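Local coordinates for protein alginate lyase (Bacteroides ovatus, PDB 3NNB) that probably cleaves the polysaccharide alginate by beta-elimination, as alginate lyases do, at residues F135-L146 with G194-W205. Residues are numbered along the deposited sequence; the frame is centred on the assembly and turned at random. Where two conformers were deposited one is given.
Sequences FLDAKTKMNPHL and GMKEWFTQLVEW
W198 of helix 189-208 lies between F135 of helix 121-136 on one face of its indole and P144, from the loop after that helix, on the other; a thin, wide ring suits so flat a slot. F135 presents its edge to the six-membered ring in a T-shaped pair, planes at 82°, with CD1 3.5 Å from W198 CE2. Opposite, the rigid ring of P144 offers a compact apolar surface, and its CB makes a CH-pi contact with the five-membered ring. W198 has CG anti to the backbone N (chi1 -167°), which carries the indole into this slot. Its NE1 then donates to M142 O at 2.8 Å, nearly straight, satisfying a buried N-H. Cut back to an alanine, this position is likely to lose the filling between F135 and P144 and leave M142 O without its indole donor. The selenomethionine M195, bent at chi2 and chi3, lays CE over the F135 ring in a CH-pi contact, 3.6 Å from its centroid; SE, set obliquely, adds a Met-aromatic contact. Helices 121-136, 171-180 and 189-208 pack together here, consistent with the alpha/alpha toroid of six-hairpin relatives. Nearby, L146 CD1 meets L202 CD1 in the buried part. The looser side is at exposed Q201, whose CB meets P144 CG at 3.6 Å. W205, though partly exposed, is closely covered: H145 CB sits squarely over its five-membered ring, 3.4 Å from the centroid, and L146 N lies over the same face, while the imidazole turns off to bond D62 through NE2.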
loop_
_atom_site.group_PDB
_atom_site.type_symbol
_atom_site.label_atom_id
_atom_site.label_comp_id
_atom_site.label_asym_id
_atom_site.label_seq_id
_atom_site.Cartn_x
_atom_site.Cartn_y
_atom_site.Cartn_z
ATOM N N PHE A 135 -11.914 3.790 13.392
ATOM C CA PHE A 135 -12.799 4.443 12.450
ATOM C C PHE A 135 -14.187 4.889 12.929
ATOM O O PHE A 135 -14.742 5.826 12.340
ATOM C CB PHE A 135 -13.053 3.542 11.243
ATOM C CG PHE A 135 -11.844 3.284 10.387
ATOM C CD1 PHE A 135 -11.412 4.221 9.435
ATOM C CD2 PHE A 135 -11.125 2.090 10.512
ATOM C CE1 PHE A 135 -10.309 3.987 8.653
ATOM C CE2 PHE A 135 -9.982 1.875 9.740
ATOM C CZ PHE A 135 -9.601 2.816 8.783
ATOM N N LEU A 136 -14.812 4.152 13.855
ATOM C CA LEU A 136 -16.265 4.271 14.102
ATOM C C LEU A 136 -16.640 4.810 15.467
ATOM O O LEU A 136 -17.674 5.493 15.576
ATOM C CB LEU A 136 -16.987 2.939 13.866
ATOM C CG LEU A 136 -16.671 2.272 12.511
ATOM C CD1 LEU A 136 -17.387 0.891 12.417
ATOM C CD2 LEU A 136 -17.068 3.191 11.353
ATOM N N ASP A 137 -15.847 4.522 16.495
ATOM C CA ASP A 137 -16.200 4.907 17.863
ATOM C C ASP A 137 -16.004 6.428 17.994
ATOM O O ASP A 137 -14.933 6.969 17.663
ATOM C CB ASP A 137 -15.288 4.223 18.880
ATOM C CG ASP A 137 -15.533 2.712 19.044
ATOM O OD1 ASP A 137 -16.580 2.212 18.588
ATOM O OD2 ASP A 137 -14.613 2.049 19.640
ATOM N N ALA A 138 -17.014 7.118 18.522
ATOM C CA ALA A 138 -16.950 8.578 18.643
ATOM C C ALA A 138 -15.771 9.050 19.458
ATOM O O ALA A 138 -15.192 10.101 19.143
ATOM C CB ALA A 138 -18.290 9.145 19.284
ATOM N N LYS A 139 -15.417 8.318 20.510
ATOM C CA LYS A 139 -14.379 8.758 21.425
ATOM C C LYS A 139 -12.996 8.723 20.797
ATOM O O LYS A 139 -12.096 9.414 21.264
ATOM C CB LYS A 139 -14.390 7.927 22.724
ATOM C CG LYS A 139 -15.574 8.281 23.651
ATOM C CD LYS A 139 -15.439 7.547 24.995
ATOM C CE LYS A 139 -16.778 7.381 25.721
ATOM N NZ LYS A 139 -16.623 6.535 26.969
ATOM N N THR A 140 -12.799 7.869 19.798
ATOM C CA THR A 140 -11.435 7.571 19.347
ATOM C C THR A 140 -11.230 7.657 17.810
ATOM O O THR A 140 -10.100 7.551 17.327
ATOM C CB THR A 140 -10.962 6.184 19.776
ATOM O OG1 THR A 140 -11.886 5.177 19.327
ATOM C CG2 THR A 140 -10.749 6.110 21.295
ATOM N N LYS A 141 -12.284 7.902 17.046
ATOM C CA LYS A 141 -12.171 7.708 15.608
ATOM C C LYS A 141 -11.325 8.767 14.890
ATOM O O LYS A 141 -11.220 9.922 15.302
ATOM C CB LYS A 141 -13.524 7.672 14.943
ATOM C CG LYS A 141 -14.255 8.989 14.976
ATOM C CD LYS A 141 -15.590 8.864 14.292
ATOM C CE LYS A 141 -16.398 10.126 14.412
ATOM N NZ LYS A 141 -17.806 9.827 13.997
HETATM N N MSE A 142 -10.729 8.313 13.801
HETATM C CA MSE A 142 -9.992 9.188 12.894
HETATM C C MSE A 142 -10.969 9.858 11.924
HETATM O O MSE A 142 -11.758 9.190 11.291
HETATM C CB MSE A 142 -8.941 8.408 12.120
HETATM C CG MSE A 142 -8.203 9.224 11.090
HETATM SE SE MSE A 142 -6.899 8.196 10.094
HETATM C CE MSE A 142 -6.909 9.229 8.456
ATOM N N ASN A 143 -10.909 11.181 11.814
ATOM C CA ASN A 143 -11.691 11.891 10.788
ATOM C C ASN A 143 -11.261 11.480 9.385
ATOM O O ASN A 143 -10.080 11.203 9.152
ATOM C CB ASN A 143 -11.638 13.390 11.007
ATOM C CG ASN A 143 -12.267 13.805 12.304
ATOM O OD1 ASN A 143 -13.228 13.182 12.760
ATOM N ND2 ASN A 143 -11.734 14.873 12.912
ATOM N N PRO A 144 -12.204 11.456 8.430
ATOM C CA PRO A 144 -11.875 10.934 7.102
ATOM C C PRO A 144 -11.249 11.990 6.165
ATOM O O PRO A 144 -11.844 12.378 5.155
ATOM C CB PRO A 144 -13.233 10.429 6.578
ATOM C CG PRO A 144 -14.188 11.329 7.230
ATOM C CD PRO A 144 -13.668 11.584 8.610
ATOM N N HIS A 145 -10.035 12.411 6.521
ATOM C CA HIS A 145 -9.221 13.328 5.720
ATOM C C HIS A 145 -7.787 13.284 6.210
ATOM O O HIS A 145 -7.508 12.821 7.301
ATOM C CB HIS A 145 -9.735 14.756 5.804
ATOM C CG HIS A 145 -9.548 15.388 7.143
ATOM N ND1 HIS A 145 -8.372 16.027 7.511
ATOM C CD2 HIS A 145 -10.378 15.478 8.203
ATOM C CE1 HIS A 145 -8.502 16.488 8.737
ATOM N NE2 HIS A 145 -9.699 16.158 9.184
ATOM N N LEU A 146 -6.876 13.771 5.374
ATOM C CA LEU A 146 -5.460 13.822 5.705
ATOM C C LEU A 146 -4.923 15.256 5.489
ATOM O O LEU A 146 -3.818 15.463 5.009
ATOM C CB LEU A 146 -4.674 12.770 4.884
ATOM C CG LEU A 146 -4.811 11.332 5.433
ATOM C CD1 LEU A 146 -6.030 10.695 4.785
ATOM C CD2 LEU A 146 -3.587 10.509 5.145
ATOM N N GLY A 194 -20.735 1.555 8.188
ATOM C CA GLY A 194 -19.870 2.554 8.798
ATOM C C GLY A 194 -18.547 2.705 8.063
ATOM O O GLY A 194 -18.074 3.834 7.844
HETATM N N MSE A 195 -17.962 1.577 7.680
HETATM C CA MSE A 195 -16.714 1.596 6.924
HETATM C C MSE A 195 -16.891 2.209 5.516
HETATM O O MSE A 195 -16.061 3.010 5.040
HETATM C CB MSE A 195 -16.119 0.191 6.854
HETATM C CG MSE A 195 -15.610 -0.321 8.200
HETATM SE SE MSE A 195 -14.377 0.819 9.135
HETATM C CE MSE A 195 -13.113 1.127 7.689
ATOM N N LYS A 196 -17.951 1.818 4.822
ATOM C CA LYS A 196 -18.219 2.392 3.494
ATOM C C LYS A 196 -18.485 3.901 3.605
ATOM O O LYS A 196 -18.064 4.668 2.739
ATOM C CB LYS A 196 -19.385 1.687 2.824
ATOM C CG LYS A 196 -19.026 0.282 2.405
ATOM C CD LYS A 196 -20.225 -0.504 1.851
ATOM C CE LYS A 196 -20.629 -0.079 0.445
ATOM N NZ LYS A 196 -21.410 1.192 0.438
ATOM N N GLU A 197 -19.166 4.333 4.666
ATOM C CA GLU A 197 -19.433 5.768 4.883
ATOM C C GLU A 197 -18.133 6.538 5.146
ATOM O O GLU A 197 -17.940 7.620 4.624
ATOM C CB GLU A 197 -20.446 5.992 6.012
ATOM C CG GLU A 197 -21.895 5.685 5.576
ATOM C CD GLU A 197 -22.941 5.876 6.667
ATOM O OE1 GLU A 197 -22.577 6.183 7.810
ATOM O OE2 GLU A 197 -24.139 5.717 6.359
ATOM N N TRP A 198 -17.227 5.954 5.936
ATOM C CA TRP A 198 -15.913 6.585 6.166
ATOM C C TRP A 198 -15.145 6.754 4.853
ATOM O O TRP A 198 -14.665 7.854 4.541
ATOM C CB TRP A 198 -15.092 5.778 7.173
ATOM C CG TRP A 198 -13.890 6.512 7.691
ATOM C CD1 TRP A 198 -13.816 7.205 8.874
ATOM C CD2 TRP A 198 -12.586 6.580 7.109
ATOM N NE1 TRP A 198 -12.582 7.728 9.034
ATOM C CE2 TRP A 198 -11.794 7.359 7.979
ATOM C CE3 TRP A 198 -12.005 6.049 5.964
ATOM C CZ2 TRP A 198 -10.476 7.642 7.726
ATOM C CZ3 TRP A 198 -10.690 6.331 5.715
ATOM C CH2 TRP A 198 -9.936 7.121 6.600
ATOM N N PHE A 199 -15.061 5.684 4.050
ATOM C CA PHE A 199 -14.327 5.743 2.794
ATOM C C PHE A 199 -15.051 6.670 1.803
ATOM O O PHE A 199 -14.414 7.267 0.970
ATOM C CB PHE A 199 -14.086 4.339 2.211
ATOM C CG PHE A 199 -12.853 3.686 2.772
ATOM C CD1 PHE A 199 -11.589 4.022 2.268
ATOM C CD2 PHE A 199 -12.929 2.818 3.886
ATOM C CE1 PHE A 199 -10.455 3.486 2.806
ATOM C CE2 PHE A 199 -11.773 2.296 4.418
ATOM C CZ PHE A 199 -10.530 2.631 3.877
ATOM N N THR A 200 -16.374 6.779 1.877
ATOM C CA THR A 200 -17.128 7.691 0.974
ATOM C C THR A 200 -16.697 9.122 1.277
ATOM O O THR A 200 -16.432 9.893 0.362
ATOM C CB THR A 200 -18.643 7.539 1.151
ATOM O OG1 THR A 200 -19.073 6.229 0.712
ATOM C CG2 THR A 200 -19.383 8.619 0.403
ATOM N N GLN A 201 -16.609 9.461 2.572
ATOM C CA GLN A 201 -16.155 10.761 3.000
ATOM C C GLN A 201 -14.716 11.037 2.643
ATOM O O GLN A 201 -14.359 12.117 2.191
ATOM C CB GLN A 201 -16.386 10.966 4.466
ATOM C CG GLN A 201 -17.840 11.127 4.806
ATOM C CD GLN A 201 -18.016 11.327 6.311
ATOM O OE1 GLN A 201 -18.029 10.380 7.063
ATOM N NE2 GLN A 201 -18.121 12.561 6.733
ATOM N N LEU A 202 -13.860 10.048 2.810
ATOM C CA LEU A 202 -12.478 10.196 2.359
ATOM C C LEU A 202 -12.372 10.503 0.868
ATOM O O LEU A 202 -11.625 11.385 0.475
ATOM C CB LEU A 202 -11.679 8.932 2.693
ATOM C CG LEU A 202 -10.209 8.973 2.272
ATOM C CD1 LEU A 202 -9.398 10.067 3.041
ATOM C CD2 LEU A 202 -9.535 7.617 2.350
ATOM N N VAL A 203 -13.094 9.758 0.039
ATOM C CA VAL A 203 -13.119 9.983 -1.408
ATOM C C VAL A 203 -13.626 11.385 -1.776
ATOM O O VAL A 203 -12.992 12.059 -2.616
ATOM C CB VAL A 203 -13.878 8.885 -2.188
ATOM C CG1 VAL A 203 -14.046 9.335 -3.715
ATOM C CG2 VAL A 203 -13.121 7.506 -2.067
ATOM N N GLU A 204 -14.664 11.845 -1.091
ATOM C CA GLU A 204 -15.122 13.225 -1.238
ATOM C C GLU A 204 -14.016 14.225 -0.921
ATOM O O GLU A 204 -13.843 15.200 -1.642
ATOM C CB GLU A 204 -16.339 13.484 -0.351
ATOM C CG GLU A 204 -17.585 12.821 -0.916
ATOM C CD GLU A 204 -18.796 12.958 -0.024
ATOM O OE1 GLU A 204 -18.671 13.290 1.158
ATOM O OE2 GLU A 204 -19.885 12.701 -0.549
ATOM N N TRP A 205 -13.287 13.993 0.169
ATOM C CA TRP A 205 -12.192 14.860 0.517
ATOM C C TRP A 205 -11.097 14.784 -0.547
ATOM O O TRP A 205 -10.506 15.820 -0.906
ATOM C CB TRP A 205 -11.653 14.470 1.904
ATOM C CG TRP A 205 -10.501 15.282 2.334
ATOM C CD1 TRP A 205 -10.540 16.541 2.871
ATOM C CD2 TRP A 205 -9.123 14.937 2.212
ATOM N NE1 TRP A 205 -9.259 16.987 3.116
ATOM C CE2 TRP A 205 -8.368 16.035 2.708
ATOM C CE3 TRP A 205 -8.439 13.832 1.697
ATOM C CZ2 TRP A 205 -6.982 16.039 2.701
ATOM C CZ3 TRP A 205 -7.068 13.833 1.719
ATOM C CH2 TRP A 205 -6.348 14.941 2.212
#